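Local coordinates for protein N-(5'-phosphoribosyl)anthranilate isomerase (Pyrococcus furiosus, PDB 4AAJ) that catalyses the isomerisation of N-(5-phospho-beta-D-ribosyl)anthranilate to 1-(2-carboxyphenylamino)-1-deoxy-D-ribulose 5-phosphate, a step in tryptophan biosynthesis, at residues V23-I28 against K39-T44; L31-I36 against Y208-P213; L182-V187 against V216-R221; E35-H40 against S68-F73; A147-L152 against P175-G180. All coordinates share one frame; numbering follows the deposited sequence.

Contact 1. Residues V23-I28 against K39-T44; sequences VKICGI and KHADAT
V23 and D42 begin the pairing with two hydrogen bonds. The backbone N of V23 gives a bond of 2.8 Å to D42 OD2, which accepts through its anti lone pair, while D42 N returns one of 2.9 Å to V23 O; a further bond to V23 O, from A43 N, is weak. K24 and A43 then form a parallel beta bridge, with I25 N bound to A43 O at 3.0 Å. The T44 hydroxyl provides the last bond: chi1 of -170° swings OG1 round beside the carbonyl carbon, and it donates to I25 O at 2.7 Å almost in line with the C=O.

The apolar contact is that of A41 CB with I25 CG1, 3.5 Å apart. I28 crosses T44 at about a right angle, its CD1 methyl set against T44 OG1 at 3.4 Å. Among the charged groups, D42 OD2 also takes a salt bridge from K224, and K24 NZ goes to D200 and Q97.

Strands 22-25 and 43-47 belong to one beta-alpha-beta unit. K24 and A43 turn to the barrel interior near F73, I25 and T44 lie under V37 of helix 31-38, and V23 rests on helix 213-225.

Contact 2. Residues L31-I36 against Y208-P213; sequences LEELEI and YGIKDP. With SO4 (sulfate ion), chain D.
E33 reaches K211 with CG lying beside its own backbone N (chi1 -84°) and an extended chain beyond (chi2 178°), which carries the carboxylate off the helix to the facing loop. There OE2 accepts a bond of 2.7 Å from K211 N through its anti lone pair, and the bond is nearly straight, 169° at the hydrogen. The same oxygen lies 3.4 Å from I210 CA and equally far from K211 CD, so loop carbons pack against it. OE1 is held by K29 N, and the carboxylate is thus bound at both oxygens.

One turn further on, I36 meets P213 obliquely: its CG2 is 3.6 Å from P213 CA, and its CD1 is 3.8 Å from K211 O. The K211 side chain bends away toward its salt-bridge partner E206, its ammonium also bonding C26 O, G27 O and S202.

A sulfate, probably from the crystallisation liquor, sits at the helix N-terminus, bound by L31 N at 3.0 Å to O1 and by E32 N at 2.7 Å to O3, with K60 as a further partner. The contact itself fastens the first helix of the (beta/alpha)8 barrel to the loop before its last helix, 213-225, where D212 is the N-cap.

Contact 3. Residues L182-V187 against V216-R221; sequences LNAENV and VEEFVR
E218 is the first residue of the helical segment to meet the 182-187 loop. Its extended side chain brings OE2 to 3.5 Å from A184 CB. The carboxylate of E185 stands near, its OE2 4.0 Å from E218 OE2; R222, salt-bridged to E218 and bonded to A184 O, would offset the like charges.

F219 follows and carries most of the contact. With CG anti to the backbone N (chi1 -175°), the ring extends toward the loop and slots in edge first. Its CD2 is 3.6 Å from N183 C, its CE2 is 3.9 Å from L182 CB, and N183 N lies at the edge in the ring plane. V187 holds both methyls over one face of the ring, CG2 the nearer at 3.5 Å from F219 CZ.

The loop that receives this ring is braced from within: N183 N bonds N186 OD1, and N183 O accepts from both N186 N and V187 N. F219 also touches V23, V199 and V201.

Here the C-terminal helix of a (beta/alpha)8 barrel packs on the loop leaving strand 176-179. That loop probably helps shape the phosphate-binding end of the barrel, and a sulfate about 5 Å from the L182 side chain is consistent with this.

Contact 4. Residues E35-H40 against S68-F73; sequences EIVEKH and SAIPVF
E38, in the last turn of the first helix, approaches the 68-71 loop with its CA 6.5 Å from that of I70, and the single hydrogen bond between them runs from a backbone N to a side chain. The E38 carboxylate accepts it: OE2 lies 2.6 Å from A69 N, uses its anti lone pair, and meets an N-H angled at 156°. Chi1 of -99° is well off a staggered value, and with the chain extended beyond CG it brings the acid over the loop. OE2 also packs against S68 CA at 3.2 Å and A69 CB at 3.5 Å.

The contact occurs at the end of the (beta/alpha)8 barrel where the strands begin: helix 31-38 is running out toward strand 43-47, and the loop is leading from helix 58-67 into strand 72-76. Neighbouring units of the barrel are joined here near the surface.

I70 supplies the apolar part. It lies against E38, its CD1 4.1 Å from E38 CA and its CG1 4.2 Å from E38 CG. V37 adds a looser touch, CG2 to I70 CD1 at 4.4 Å, and also contacts I25 and T44. S68 OG, anti to its own N (chi1 -176°), donates to I70 O at 2.8 Å, which links S68 to I70 within the loop. P71 then takes the chain into the sheet, bonding T44 through its backbone.

Contact 5. Residues A147-L152 against P175-G180; sequences ADMVLL and PVIVAG
L151 and I177 mark the tight middle of this strand pair, where the two strands run parallel, their axes 22° apart. Three backbone bonds run through it: I177 N to V150 O, L152 N to I177 O, and A179 N to L152 O, the first of them 2.8 Å long. Side chains pack on both faces. Toward the barrel interior, L151 CD1 lies 3.8 Å from I177 CG2 and equally far from A179 CB. On the outer face, V150 and V176 run side by side, CG1 to CG1 3.8 Å, and L152 crosses V176 beneath helix 165-173.

The end where the strands begin is looser. M149 has CG anti to its backbone N but bends back at chi2 (52°) and chi3 (66°), curling the thioether over the neighbouring strand; its CG packs 3.7 Å from I177 CG1, whereas its CE reaches P175 CB only at 4.1 Å. P175 is exposed to solvent, and M149 partly so.

These are the sixth and seventh strands of the (beta/alpha)8 barrel, with L151 and I177 on the inner face and D200 beside them. At the opposite end, the A179 side chain is about 5 Å from a sulfate, near where this family is expected to bind the substrate phosphate.

In the fold
The contacts follow the closed eight-stranded barrel. Contacts 1 and 4 are nearest, centres 6 Å apart: 1 pairs strands 22-25 and 43-47, 4 ties helix 31-38 to the approach of strand 72-76, and T44 is bonded to P71 and F73 between them. Contact 2 uses the same helix, sharing E35 and I36 with contact 4, and K211 links it to contact 1 through G27. Across the barrel, contact 5 lies about 23 Å from contact 2 between centres and is nested in its loop. Contact 2 and the packing of V220 on V23 and H40 bring the chain's end back to its start, while contact 3 holds the last helix to the loop after strand 176-179.

Contact 1. Residues V23-I28 against K39-T44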
# COMPACT_ATOMS: atom_id res chain seq x y z
N VAL A 23 3.03 7.02 6.47
CA VAL A 23 2.74 7.54 5.14
C VAL A 23 3.55 6.74 4.12
O VAL A 23 4.78 6.70 4.19
CB VAL A 23 3.06 9.04 5.01
CG1 VAL A 23 2.71 9.56 3.62
CG2 VAL A 23 2.31 9.85 6.05
N LYS A 24 2.84 6.12 3.17
CA LYS A 24 3.50 5.36 2.11
C LYS A 24 3.24 6.07 0.78
O LYS A 24 2.10 6.39 0.46
CB LYS A 24 2.97 3.93 2.07
CG LYS A 24 3.55 3.08 0.94
CD LYS A 24 3.14 1.63 1.08
CE LYS A 24 3.37 0.85 -0.21
NZ LYS A 24 2.26 1.08 -1.18
N ILE A 25 4.30 6.33 0.02
CA ILE A 25 4.14 6.90 -1.32
C ILE A 25 4.37 5.78 -2.32
O ILE A 25 5.47 5.27 -2.44
CB ILE A 25 5.14 8.04 -1.61
CG1 ILE A 25 5.17 9.08 -0.48
CG2 ILE A 25 4.86 8.64 -2.98
CD1 ILE A 25 3.85 9.75 -0.17
N CYS A 26 3.31 5.39 -3.03
CA CYS A 26 3.33 4.17 -3.84
C CYS A 26 3.60 4.44 -5.32
O CYS A 26 3.35 5.54 -5.82
CB CYS A 26 2.00 3.42 -3.70
SG CYS A 26 2.17 1.70 -4.21
N GLY A 27 4.10 3.42 -6.01
CA GLY A 27 4.21 3.44 -7.47
C GLY A 27 5.31 4.32 -8.01
O GLY A 27 5.07 5.10 -8.93
N ILE A 28 6.50 4.23 -7.43
CA ILE A 28 7.66 4.93 -8.02
C ILE A 28 8.33 4.08 -9.11
O ILE A 28 8.28 2.84 -9.08
CB ILE A 28 8.68 5.40 -6.94
CG1 ILE A 28 9.30 4.21 -6.21
CG2 ILE A 28 8.04 6.41 -6.00
CD1 ILE A 28 10.51 4.58 -5.35
N LYS A 39 12.96 11.31 1.28
CA LYS A 39 13.14 12.51 2.11
C LYS A 39 12.12 12.62 3.24
O LYS A 39 12.47 13.04 4.34
CB LYS A 39 13.13 13.78 1.25
CG LYS A 39 14.39 13.99 0.43
CD LYS A 39 14.60 15.46 0.09
CE LYS A 39 15.90 15.67 -0.69
NZ LYS A 39 15.85 15.08 -2.06
N HIS A 40 10.87 12.24 2.97
CA HIS A 40 9.77 12.46 3.92
C HIS A 40 8.89 11.27 4.22
O HIS A 40 8.31 11.20 5.30
CB HIS A 40 8.90 13.64 3.47
CG HIS A 40 9.65 14.96 3.38
ND1 HIS A 40 10.24 15.53 4.45
CD2 HIS A 40 9.87 15.82 2.30
CE1 HIS A 40 10.82 16.69 4.08
NE2 HIS A 40 10.59 16.87 2.76
N ALA A 41 8.80 10.31 3.30
CA ALA A 41 7.91 9.15 3.48
C ALA A 41 8.45 8.04 4.38
O ALA A 41 9.67 7.88 4.53
CB ALA A 41 7.51 8.58 2.13
N ASP A 42 7.54 7.26 4.95
CA ASP A 42 7.92 6.11 5.78
C ASP A 42 8.17 4.86 4.94
O ASP A 42 8.91 3.96 5.34
CB ASP A 42 6.82 5.84 6.82
CG ASP A 42 6.60 7.01 7.77
OD1 ASP A 42 7.56 7.40 8.46
OD2 ASP A 42 5.47 7.55 7.80
N ALA A 43 7.53 4.79 3.79
CA ALA A 43 7.68 3.63 2.90
C ALA A 43 7.34 4.02 1.48
O ALA A 43 6.72 5.06 1.23
CB ALA A 43 6.81 2.46 3.37
N THR A 44 7.75 3.18 0.53
CA THR A 44 7.39 3.39 -0.87
C THR A 44 7.04 2.02 -1.47
O THR A 44 7.01 1.01 -0.76
CB THR A 44 8.51 4.14 -1.65
OG1 THR A 44 8.04 4.52 -2.95
CG2 THR A 44 9.77 3.28 -1.80

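Contact 2. Residues L31-I36 against Y208-P213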
# COMPACT_ATOMS: atom_id res chain seq x y z
N LEU A 31 15.02 5.56 -9.57
CA LEU A 31 15.87 5.99 -8.46
C LEU A 31 15.70 7.48 -8.13
O LEU A 31 15.81 7.87 -6.97
CB LEU A 31 17.35 5.64 -8.73
CG LEU A 31 17.66 4.14 -8.84
CD1 LEU A 31 18.98 3.89 -9.59
CD2 LEU A 31 17.69 3.48 -7.48
N GLU A 32 15.42 8.29 -9.14
CA GLU A 32 15.14 9.72 -8.93
C GLU A 32 13.91 9.93 -8.04
O GLU A 32 13.95 10.71 -7.09
CB GLU A 32 14.98 10.44 -10.29
CG GLU A 32 14.94 11.96 -10.20
CD GLU A 32 16.29 12.60 -9.87
OE1 GLU A 32 17.28 11.87 -9.63
OE2 GLU A 32 16.35 13.85 -9.86
N GLU A 33 12.84 9.20 -8.35
CA GLU A 33 11.62 9.27 -7.54
C GLU A 33 11.85 8.69 -6.14
O GLU A 33 11.26 9.16 -5.18
CB GLU A 33 10.48 8.53 -8.25
CG GLU A 33 9.76 9.39 -9.28
CD GLU A 33 8.66 8.62 -9.99
OE1 GLU A 33 8.93 7.51 -10.47
OE2 GLU A 33 7.53 9.15 -10.08
N LEU A 34 12.71 7.68 -6.04
CA LEU A 34 13.09 7.13 -4.73
C LEU A 34 13.68 8.23 -3.84
O LEU A 34 13.28 8.38 -2.69
CB LEU A 34 14.06 5.95 -4.90
CG LEU A 34 14.67 5.36 -3.61
CD1 LEU A 34 13.59 4.75 -2.72
CD2 LEU A 34 15.72 4.32 -3.94
N GLU A 35 14.62 9.00 -4.38
CA GLU A 35 15.26 10.08 -3.62
C GLU A 35 14.26 11.10 -3.09
O GLU A 35 14.35 11.53 -1.94
CB GLU A 35 16.35 10.74 -4.45
CG GLU A 35 17.60 9.87 -4.55
CD GLU A 35 18.55 10.28 -5.67
OE1 GLU A 35 18.22 11.22 -6.43
OE2 GLU A 35 19.62 9.65 -5.79
N ILE A 36 13.31 11.48 -3.93
CA ILE A 36 12.23 12.39 -3.56
C ILE A 36 11.39 11.85 -2.38
O ILE A 36 11.19 12.55 -1.39
CB ILE A 36 11.33 12.70 -4.78
CG1 ILE A 36 12.17 13.31 -5.92
CG2 ILE A 36 10.19 13.64 -4.40
CD1 ILE A 36 11.50 13.28 -7.29
N TYR A 208 2.37 14.82 -14.36
CA TYR A 208 2.84 14.22 -15.62
C TYR A 208 3.40 12.80 -15.44
O TYR A 208 4.34 12.39 -16.13
CB TYR A 208 3.86 15.13 -16.33
CG TYR A 208 3.43 16.58 -16.48
CD1 TYR A 208 2.72 17.02 -17.60
CD2 TYR A 208 3.76 17.53 -15.50
CE1 TYR A 208 2.34 18.34 -17.74
CE2 TYR A 208 3.38 18.85 -15.63
CZ TYR A 208 2.67 19.26 -16.75
OH TYR A 208 2.30 20.57 -16.87
N GLY A 209 2.80 12.05 -14.51
CA GLY A 209 3.20 10.67 -14.22
C GLY A 209 4.52 10.52 -13.48
O GLY A 209 5.16 9.46 -13.55
N ILE A 210 4.94 11.58 -12.79
CA ILE A 210 6.17 11.57 -12.01
C ILE A 210 5.90 12.22 -10.65
O ILE A 210 5.24 13.25 -10.58
CB ILE A 210 7.33 12.31 -12.73
CG1 ILE A 210 7.54 11.74 -14.14
CG2 ILE A 210 8.63 12.22 -11.94
CD1 ILE A 210 8.25 12.69 -15.10
N LYS A 211 6.39 11.60 -9.57
CA LYS A 211 6.20 12.13 -8.22
C LYS A 211 6.79 13.54 -8.09
O LYS A 211 7.95 13.77 -8.42
CB LYS A 211 6.79 11.19 -7.17
CG LYS A 211 5.78 10.22 -6.54
CD LYS A 211 5.26 9.20 -7.53
CE LYS A 211 4.17 8.34 -6.89
NZ LYS A 211 3.45 7.54 -7.91
N ASP A 212 5.97 14.47 -7.61
CA ASP A 212 6.36 15.88 -7.48
C ASP A 212 6.86 16.17 -6.07
O ASP A 212 6.12 15.96 -5.11
CB ASP A 212 5.16 16.79 -7.80
CG ASP A 212 5.48 18.26 -7.61
OD1 ASP A 212 6.07 18.86 -8.52
OD2 ASP A 212 5.12 18.83 -6.55
N PRO A 213 8.11 16.67 -5.95
CA PRO A 213 8.71 16.91 -4.63
C PRO A 213 7.90 17.82 -3.72
O PRO A 213 7.86 17.60 -2.50
CB PRO A 213 10.06 17.55 -4.98
CG PRO A 213 10.38 17.01 -6.33
CD PRO A 213 9.06 16.97 -7.04
S SO4 D . 16.77 6.70 -12.64
O1 SO4 D . 16.54 5.31 -12.18
O2 SO4 D . 18.22 6.92 -12.75
O3 SO4 D . 16.22 7.70 -11.70
O4 SO4 D . 16.12 6.87 -13.96

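Contact 3. Residues L182-V187 against V216-R221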
# COMPACT_ATOMS: atom_id res chain seq x y z
N LEU A 182 -6.44 9.82 -2.55
CA LEU A 182 -5.97 10.78 -1.55
C LEU A 182 -5.09 11.85 -2.18
O LEU A 182 -4.37 11.59 -3.14
CB LEU A 182 -5.22 10.10 -0.40
CG LEU A 182 -5.92 8.98 0.39
CD1 LEU A 182 -4.99 8.45 1.48
CD2 LEU A 182 -7.23 9.45 0.99
N ASN A 183 -5.18 13.06 -1.64
CA ASN A 183 -4.30 14.17 -2.02
C ASN A 183 -4.25 15.16 -0.86
O ASN A 183 -4.95 14.97 0.14
CB ASN A 183 -4.79 14.84 -3.31
CG ASN A 183 -6.23 15.32 -3.23
OD1 ASN A 183 -6.66 15.88 -2.21
ND2 ASN A 183 -6.98 15.11 -4.30
N ALA A 184 -3.43 16.21 -0.98
CA ALA A 184 -3.26 17.19 0.10
C ALA A 184 -4.56 17.86 0.55
O ALA A 184 -4.69 18.27 1.71
CB ALA A 184 -2.23 18.23 -0.30
N GLU A 185 -5.52 17.95 -0.36
CA GLU A 185 -6.78 18.67 -0.12
C GLU A 185 -7.80 17.84 0.66
O GLU A 185 -8.73 18.40 1.25
CB GLU A 185 -7.39 19.14 -1.45
CG GLU A 185 -6.43 19.88 -2.38
CD GLU A 185 -5.88 21.16 -1.77
OE1 GLU A 185 -6.66 22.11 -1.55
OE2 GLU A 185 -4.65 21.21 -1.52
N ASN A 186 -7.63 16.52 0.66
CA ASN A 186 -8.58 15.62 1.32
C ASN A 186 -7.97 14.72 2.39
O ASN A 186 -8.70 14.12 3.18
CB ASN A 186 -9.35 14.79 0.28
CG ASN A 186 -8.47 13.82 -0.50
OD1 ASN A 186 -7.38 13.45 -0.05
ND2 ASN A 186 -8.93 13.41 -1.67
N VAL A 187 -6.64 14.62 2.42
CA VAL A 187 -5.94 13.70 3.33
C VAL A 187 -6.25 13.96 4.80
O VAL A 187 -6.51 13.02 5.56
CB VAL A 187 -4.40 13.66 3.07
CG1 VAL A 187 -3.75 15.01 3.33
CG2 VAL A 187 -3.74 12.57 3.90
N VAL A 216 4.63 15.78 -2.72
CA VAL A 216 5.08 14.77 -1.76
C VAL A 216 5.29 15.38 -0.37
O VAL A 216 4.70 14.92 0.61
CB VAL A 216 6.38 14.05 -2.23
CG1 VAL A 216 7.01 13.22 -1.11
CG2 VAL A 216 6.10 13.17 -3.44
N GLU A 217 6.09 16.45 -0.30
CA GLU A 217 6.39 17.12 0.96
C GLU A 217 5.13 17.66 1.65
O GLU A 217 4.97 17.51 2.86
CB GLU A 217 7.41 18.25 0.73
CG GLU A 217 7.92 18.95 1.99
CD GLU A 217 6.98 20.04 2.48
OE1 GLU A 217 6.37 20.74 1.64
OE2 GLU A 217 6.85 20.19 3.72
N GLU A 218 4.25 18.27 0.86
CA GLU A 218 2.98 18.82 1.36
C GLU A 218 2.05 17.72 1.89
O GLU A 218 1.52 17.83 2.99
CB GLU A 218 2.28 19.61 0.26
CG GLU A 218 1.09 20.43 0.72
CD GLU A 218 0.25 20.95 -0.44
OE1 GLU A 218 0.70 20.83 -1.60
OE2 GLU A 218 -0.85 21.47 -0.18
N PHE A 219 1.87 16.67 1.09
CA PHE A 219 1.02 15.55 1.48
C PHE A 219 1.48 14.94 2.80
O PHE A 219 0.68 14.75 3.72
CB PHE A 219 0.98 14.46 0.40
CG PHE A 219 0.02 13.34 0.70
CD1 PHE A 219 0.39 12.29 1.54
CD2 PHE A 219 -1.26 13.35 0.16
CE1 PHE A 219 -0.50 11.26 1.82
CE2 PHE A 219 -2.15 12.32 0.45
CZ PHE A 219 -1.77 11.27 1.28
N VAL A 220 2.77 14.63 2.89
CA VAL A 220 3.33 13.98 4.07
C VAL A 220 3.16 14.90 5.29
O VAL A 220 2.66 14.46 6.33
CB VAL A 220 4.80 13.56 3.88
CG1 VAL A 220 5.39 12.98 5.15
CG2 VAL A 220 4.92 12.55 2.75
N ARG A 221 3.54 16.17 5.13
CA ARG A 221 3.45 17.15 6.22
C ARG A 221 2.03 17.26 6.77
O ARG A 221 1.82 17.16 7.98
CB ARG A 221 3.95 18.53 5.75
CG ARG A 221 4.19 19.53 6.87
CD ARG A 221 4.55 20.92 6.33
NE ARG A 221 3.42 21.56 5.65
CZ ARG A 221 3.39 21.88 4.36
NH1 ARG A 221 4.43 21.63 3.58
NH2 ARG A 221 2.31 22.46 3.84

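Contact 4. Residues E35-H40 against S68-F73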
# COMPACT_ATOMS: atom_id res chain seq x y z
N GLU A 35 14.62 9.00 -4.38
CA GLU A 35 15.26 10.08 -3.62
C GLU A 35 14.26 11.10 -3.09
O GLU A 35 14.35 11.53 -1.94
CB GLU A 35 16.35 10.74 -4.45
CG GLU A 35 17.60 9.87 -4.55
CD GLU A 35 18.55 10.28 -5.67
OE1 GLU A 35 18.22 11.22 -6.43
OE2 GLU A 35 19.62 9.65 -5.79
N ILE A 36 13.31 11.48 -3.93
CA ILE A 36 12.23 12.39 -3.56
C ILE A 36 11.39 11.85 -2.38
O ILE A 36 11.19 12.55 -1.39
CB ILE A 36 11.33 12.70 -4.78
CG1 ILE A 36 12.17 13.31 -5.92
CG2 ILE A 36 10.19 13.64 -4.40
CD1 ILE A 36 11.50 13.28 -7.29
N VAL A 37 10.92 10.60 -2.49
CA VAL A 37 10.06 10.01 -1.46
C VAL A 37 10.82 9.66 -0.18
O VAL A 37 10.29 9.81 0.93
CB VAL A 37 9.21 8.80 -1.99
CG1 VAL A 37 8.42 9.20 -3.23
CG2 VAL A 37 10.08 7.59 -2.29
N GLU A 38 12.08 9.23 -0.33
CA GLU A 38 12.97 8.93 0.79
C GLU A 38 13.15 10.09 1.76
O GLU A 38 13.48 9.87 2.93
CB GLU A 38 14.35 8.57 0.28
CG GLU A 38 14.63 7.09 0.21
CD GLU A 38 16.03 6.83 -0.28
OE1 GLU A 38 16.62 7.73 -0.92
OE2 GLU A 38 16.55 5.73 -0.02
N LYS A 39 12.96 11.31 1.28
CA LYS A 39 13.14 12.51 2.11
C LYS A 39 12.12 12.62 3.24
O LYS A 39 12.47 13.04 4.34
CB LYS A 39 13.13 13.78 1.25
CG LYS A 39 14.39 13.99 0.43
CD LYS A 39 14.60 15.46 0.09
CE LYS A 39 15.90 15.67 -0.69
NZ LYS A 39 15.85 15.08 -2.06
N HIS A 40 10.87 12.24 2.97
CA HIS A 40 9.77 12.46 3.92
C HIS A 40 8.89 11.27 4.22
O HIS A 40 8.31 11.20 5.30
CB HIS A 40 8.90 13.64 3.47
CG HIS A 40 9.65 14.96 3.38
ND1 HIS A 40 10.24 15.53 4.45
CD2 HIS A 40 9.87 15.82 2.30
CE1 HIS A 40 10.82 16.69 4.08
NE2 HIS A 40 10.59 16.87 2.76
N SER A 68 17.42 1.86 -1.38
CA SER A 68 16.47 2.59 -0.57
C SER A 68 16.79 2.58 0.93
O SER A 68 17.15 1.55 1.49
CB SER A 68 15.06 2.06 -0.80
OG SER A 68 14.12 2.82 -0.07
N ALA A 69 16.60 3.72 1.56
CA ALA A 69 16.76 3.85 3.02
C ALA A 69 15.44 3.57 3.74
O ALA A 69 15.40 3.53 4.98
CB ALA A 69 17.29 5.23 3.36
N ILE A 70 14.36 3.38 2.99
CA ILE A 70 13.03 3.09 3.58
C ILE A 70 12.47 1.79 2.99
O ILE A 70 12.89 1.35 1.93
CB ILE A 70 12.04 4.28 3.38
CG1 ILE A 70 11.76 4.56 1.88
CG2 ILE A 70 12.51 5.53 4.13
CD1 ILE A 70 10.69 5.63 1.63
N PRO A 71 11.54 1.13 3.70
CA PRO A 71 10.93 -0.08 3.14
C PRO A 71 10.35 0.17 1.75
O PRO A 71 9.64 1.15 1.54
CB PRO A 71 9.82 -0.40 4.13
CG PRO A 71 10.38 0.08 5.44
CD PRO A 71 11.10 1.36 5.10
N VAL A 72 10.68 -0.72 0.82
CA VAL A 72 10.10 -0.68 -0.52
C VAL A 72 9.22 -1.92 -0.69
O VAL A 72 9.69 -3.06 -0.66
CB VAL A 72 11.21 -0.66 -1.60
CG1 VAL A 72 10.60 -0.69 -3.01
CG2 VAL A 72 12.06 0.57 -1.43
N PHE A 73 7.93 -1.69 -0.85
CA PHE A 73 7.00 -2.78 -1.07
C PHE A 73 7.04 -3.21 -2.53
O PHE A 73 6.95 -2.38 -3.42
CB PHE A 73 5.59 -2.34 -0.66
CG PHE A 73 5.36 -2.39 0.84
CD1 PHE A 73 5.79 -1.34 1.65
CD2 PHE A 73 4.76 -3.50 1.42
CE1 PHE A 73 5.62 -1.40 3.04
CE2 PHE A 73 4.56 -3.57 2.80
CZ PHE A 73 5.00 -2.52 3.61

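Contact 5. Residues A147-L152 against P175-G180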
# COMPACT_ATOMS: atom_id res chain seq x y z
N ALA A 147 -2.00 -11.62 7.18
CA ALA A 147 -1.21 -10.49 6.68
C ALA A 147 -0.66 -9.66 7.83
O ALA A 147 -1.32 -9.49 8.86
CB ALA A 147 -2.02 -9.63 5.73
N ASP A 148 0.56 -9.15 7.66
CA ASP A 148 1.20 -8.26 8.64
C ASP A 148 0.58 -6.87 8.69
O ASP A 148 0.68 -6.18 9.70
CB ASP A 148 2.69 -8.15 8.34
CG ASP A 148 3.40 -9.49 8.45
OD1 ASP A 148 3.47 -10.02 9.59
OD2 ASP A 148 3.85 -10.03 7.41
N MET A 149 -0.02 -6.43 7.59
CA MET A 149 -0.70 -5.13 7.54
C MET A 149 -1.83 -5.22 6.54
O MET A 149 -1.74 -5.94 5.55
CB MET A 149 0.28 -4.01 7.16
CG MET A 149 -0.31 -2.59 7.15
SD MET A 149 -1.20 -2.09 8.65
CE MET A 149 0.16 -2.07 9.82
N VAL A 150 -2.91 -4.50 6.82
CA VAL A 150 -4.06 -4.44 5.93
C VAL A 150 -4.06 -3.11 5.19
O VAL A 150 -3.92 -2.04 5.79
CB VAL A 150 -5.39 -4.63 6.71
CG1 VAL A 150 -6.58 -4.16 5.89
CG2 VAL A 150 -5.58 -6.07 7.12
N LEU A 151 -4.22 -3.17 3.88
CA LEU A 151 -4.40 -1.97 3.09
C LEU A 151 -5.84 -1.99 2.60
O LEU A 151 -6.31 -3.02 2.13
CB LEU A 151 -3.42 -1.94 1.91
CG LEU A 151 -3.60 -0.85 0.85
CD1 LEU A 151 -3.27 0.54 1.36
CD2 LEU A 151 -2.73 -1.18 -0.37
N LEU A 152 -6.55 -0.88 2.78
CA LEU A 152 -7.94 -0.76 2.32
C LEU A 152 -8.00 0.17 1.13
O LEU A 152 -7.60 1.33 1.23
CB LEU A 152 -8.85 -0.25 3.44
CG LEU A 152 -8.99 -1.07 4.73
CD1 LEU A 152 -10.01 -0.40 5.65
CD2 LEU A 152 -9.37 -2.51 4.44
N PRO A 175 -5.21 -2.39 12.79
CA PRO A 175 -4.39 -1.38 12.11
C PRO A 175 -4.62 -1.50 10.61
O PRO A 175 -4.58 -2.59 10.08
CB PRO A 175 -2.95 -1.82 12.42
CG PRO A 175 -3.07 -2.71 13.62
CD PRO A 175 -4.37 -3.42 13.42
N VAL A 176 -4.90 -0.38 9.95
CA VAL A 176 -5.04 -0.35 8.49
C VAL A 176 -4.32 0.83 7.87
O VAL A 176 -4.16 1.89 8.49
CB VAL A 176 -6.51 -0.32 8.00
CG1 VAL A 176 -7.32 -1.49 8.54
CG2 VAL A 176 -7.18 1.00 8.35
N ILE A 177 -3.89 0.65 6.62
CA ILE A 177 -3.45 1.75 5.78
C ILE A 177 -4.58 1.98 4.80
O ILE A 177 -5.08 1.03 4.23
CB ILE A 177 -2.16 1.36 4.99
CG1 ILE A 177 -1.07 0.84 5.95
CG2 ILE A 177 -1.66 2.51 4.13
CD1 ILE A 177 -0.59 1.84 6.97
N VAL A 178 -5.00 3.23 4.63
CA VAL A 178 -6.11 3.51 3.73
C VAL A 178 -5.58 4.17 2.44
O VAL A 178 -4.64 4.95 2.48
CB VAL A 178 -7.21 4.33 4.46
CG1 VAL A 178 -6.72 5.74 4.78
CG2 VAL A 178 -8.51 4.35 3.66
N ALA A 179 -6.14 3.80 1.30
CA ALA A 179 -5.69 4.35 0.02
C ALA A 179 -6.85 4.55 -0.93
O ALA A 179 -7.88 3.89 -0.80
CB ALA A 179 -4.64 3.45 -0.62
N GLY A 180 -6.66 5.44 -1.90
CA GLY A 180 -7.63 5.62 -2.96
C GLY A 180 -8.02 7.08 -3.06
O GLY A 180 -8.77 7.60 -2.23